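Local coordinates for DNA endonuclease I-CvuI (Chlorella vulgaris, PDB 5A77), which cleaves DNA in the presence of magnesium and is probably involved in intron homing, as a member of the LAGLIDADG endonuclease family, at residues Q49-T52 against Q53-I56. Sequence-based numbering, arbitrary orientation.
Sequences QSTT and QHFI. Unlike the reference sequence in segment 53-56: Gln53 (reference Arg). With nucleotides of chain D.
Gln49 meets Ile56 through its aliphatic part and the DNA through its amide. Its CB lies 4.0 Å from Ile56 CG2, and its CG comes closer to the same methyl, at 3.7 Å. The chain then bends at chi2 (59°), which turns CD toward the phosphate of DC14 of chain D, where it faces both OP1 and OP2. At the tip, NE2 stands 3.0 Å from OP1 of that nucleotide and also lies near OP2, while OE1 is farther from OP1. A bound magnesium ion lies about 4 Å from the side chain. Cutting Gln49 back to an alanine would remove CG and the amide, and would probably open a gap beside Ile56 CG2 and deprive the phosphate of its amide neighbour. Phe18 of helix 6-22 also packs on Gln49. Next along the strand, the backbone N of Ser50 donates a hydrogen bond to OP2 of DC14 of chain D (2.9 Å). Ser50 OG and Thr52 OG1 are hydrogen-bonded to each other at 2.7 Å. The chain then turns. Gln53 N bonds to Ser50 O (3.0 Å), and His54 N to Thr51 O (3.1 Å). The side chains of Thr51 and His54 point the same way, and Thr51 OG1 and His54 ND1 are both hydrogen-bonded to Ser77 OG. Leu100 of the second subunit packs on Gln53 and Ile56. Two successive i to i+3 bonds make a short 3-10 turn from strand 39-50 into helix 55-64, beside the DNA backbone and metal site of a LAGLIDADG homing endonuclease.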
loop_
_atom_site.group_PDB
_atom_site.type_symbol
_atom_site.label_atom_id
_atom_site.label_comp_id
_atom_site.label_asym_id
_atom_site.label_seq_id
_atom_site.Cartn_x
_atom_site.Cartn_y
_atom_site.Cartn_z
ATOM N N GLN B 49 -2.606 -2.538 8.701
ATOM C CA GLN B 49 -2.701 -3.872 8.129
ATOM C C GLN B 49 -3.721 -4.692 8.894
ATOM O O GLN B 49 -3.969 -4.446 10.078
ATOM C CB GLN B 49 -1.345 -4.583 8.124
ATOM C CG GLN B 49 -1.226 -5.638 6.990
ATOM C CD GLN B 49 -1.419 -5.025 5.597
ATOM O OE1 GLN B 49 -1.027 -3.879 5.353
ATOM N NE2 GLN B 49 -2.039 -5.773 4.692
ATOM N N SER B 50 -4.328 -5.652 8.204
ATOM C CA SER B 50 -5.257 -6.577 8.833
ATOM C C SER B 50 -4.504 -7.370 9.891
ATOM O O SER B 50 -3.321 -7.669 9.717
ATOM C CB SER B 50 -5.897 -7.502 7.785
ATOM O OG SER B 50 -6.520 -8.626 8.389
ATOM N N THR B 51 -5.183 -7.684 10.992
ATOM C CA THR B 51 -4.562 -8.425 12.095
ATOM C C THR B 51 -4.210 -9.835 11.635
ATOM O O THR B 51 -3.388 -10.516 12.255
ATOM C CB THR B 51 -5.476 -8.489 13.349
ATOM O OG1 THR B 51 -5.983 -7.181 13.641
ATOM C CG2 THR B 51 -4.706 -8.991 14.562
ATOM N N THR B 52 -4.851 -10.259 10.547
ATOM C CA THR B 52 -4.463 -11.455 9.806
ATOM C C THR B 52 -2.950 -11.557 9.701
ATOM O O THR B 52 -2.357 -12.598 9.991
ATOM C CB THR B 52 -5.038 -11.449 8.360
ATOM O OG1 THR B 52 -6.468 -11.342 8.385
ATOM C CG2 THR B 52 -4.620 -12.709 7.612
ATOM N N GLN B 53 -2.331 -10.456 9.276
ATOM C CA GLN B 53 -0.894 -10.425 9.079
ATOM C C GLN B 53 -0.276 -9.352 9.931
ATOM O O GLN B 53 0.545 -8.556 9.469
ATOM C CB GLN B 53 -0.547 -10.209 7.617
ATOM C CG GLN B 53 -1.646 -10.589 6.650
ATOM C CD GLN B 53 -1.114 -10.685 5.243
ATOM O OE1 GLN B 53 -0.154 -11.411 4.989
ATOM N NE2 GLN B 53 -1.691 -9.907 4.329
ATOM N N HIS B 54 -0.679 -9.372 11.195
ATOM C CA HIS B 54 -0.153 -8.514 12.237
ATOM C C HIS B 54 1.375 -8.515 12.259
ATOM O O HIS B 54 1.998 -7.536 12.667
ATOM C CB HIS B 54 -0.728 -8.980 13.576
ATOM C CG HIS B 54 -0.285 -8.166 14.755
ATOM N ND1 HIS B 54 -1.106 -7.229 15.358
ATOM C CD2 HIS B 54 0.866 -8.150 15.451
ATOM C CE1 HIS B 54 -0.477 -6.680 16.369
ATOM N NE2 HIS B 54 0.747 -7.223 16.449
ATOM N N PHE B 55 1.984 -9.605 11.798
ATOM C CA PHE B 55 3.435 -9.753 11.891
ATOM C C PHE B 55 4.220 -8.700 11.100
ATOM O O PHE B 55 5.318 -8.317 11.513
ATOM C CB PHE B 55 3.866 -11.166 11.452
ATOM C CG PHE B 55 3.723 -11.447 9.969
ATOM C CD1 PHE B 55 4.755 -11.153 9.088
ATOM C CD2 PHE B 55 2.588 -12.074 9.474
ATOM C CE1 PHE B 55 4.635 -11.420 7.728
ATOM C CE2 PHE B 55 2.460 -12.362 8.116
ATOM C CZ PHE B 55 3.484 -12.030 7.239
ATOM N N ILE B 56 3.664 -8.234 9.981
ATOM C CA ILE B 56 4.357 -7.261 9.128
ATOM C C ILE B 56 4.595 -5.910 9.862
ATOM O O ILE B 56 5.612 -5.253 9.641
ATOM C CB ILE B 56 3.579 -7.034 7.785
ATOM C CG1 ILE B 56 4.503 -6.502 6.677
ATOM C CG2 ILE B 56 2.354 -6.139 7.966
ATOM C CD1 ILE B 56 5.566 -7.497 6.221
ATOM P P DC D 14 -5.213 -4.271 4.479
ATOM O OP1 DC D 14 -4.195 -4.159 3.404
ATOM O OP2 DC D 14 -5.133 -5.358 5.484
ATOM O "O5'" DC D 14 -5.324 -2.878 5.286
ATOM C "C5'" DC D 14 -4.766 -1.682 4.741
ATOM C "C4'" DC D 14 -5.848 -0.697 4.293
ATOM O "O4'" DC D 14 -7.130 -1.016 4.909
ATOM C "C3'" DC D 14 -5.568 0.772 4.645
ATOM O "O3'" DC D 14 -5.539 1.576 3.448
ATOM C "C2'" DC D 14 -6.738 1.155 5.574
ATOM C "C1'" DC D 14 -7.813 0.192 5.114
ATOM N N1 DC D 14 -8.970 -0.026 6.085
ATOM C C2 DC D 14 -9.957 0.966 6.234
ATOM O O2 DC D 14 -9.858 2.018 5.591
ATOM N N3 DC D 14 -10.999 0.744 7.081
ATOM C C4 DC D 14 -11.080 -0.408 7.753
ATOM N N4 DC D 14 -12.124 -0.584 8.571
ATOM C C5 DC D 14 -10.094 -1.434 7.612
ATOM C C6 DC D 14 -9.071 -1.203 6.772
#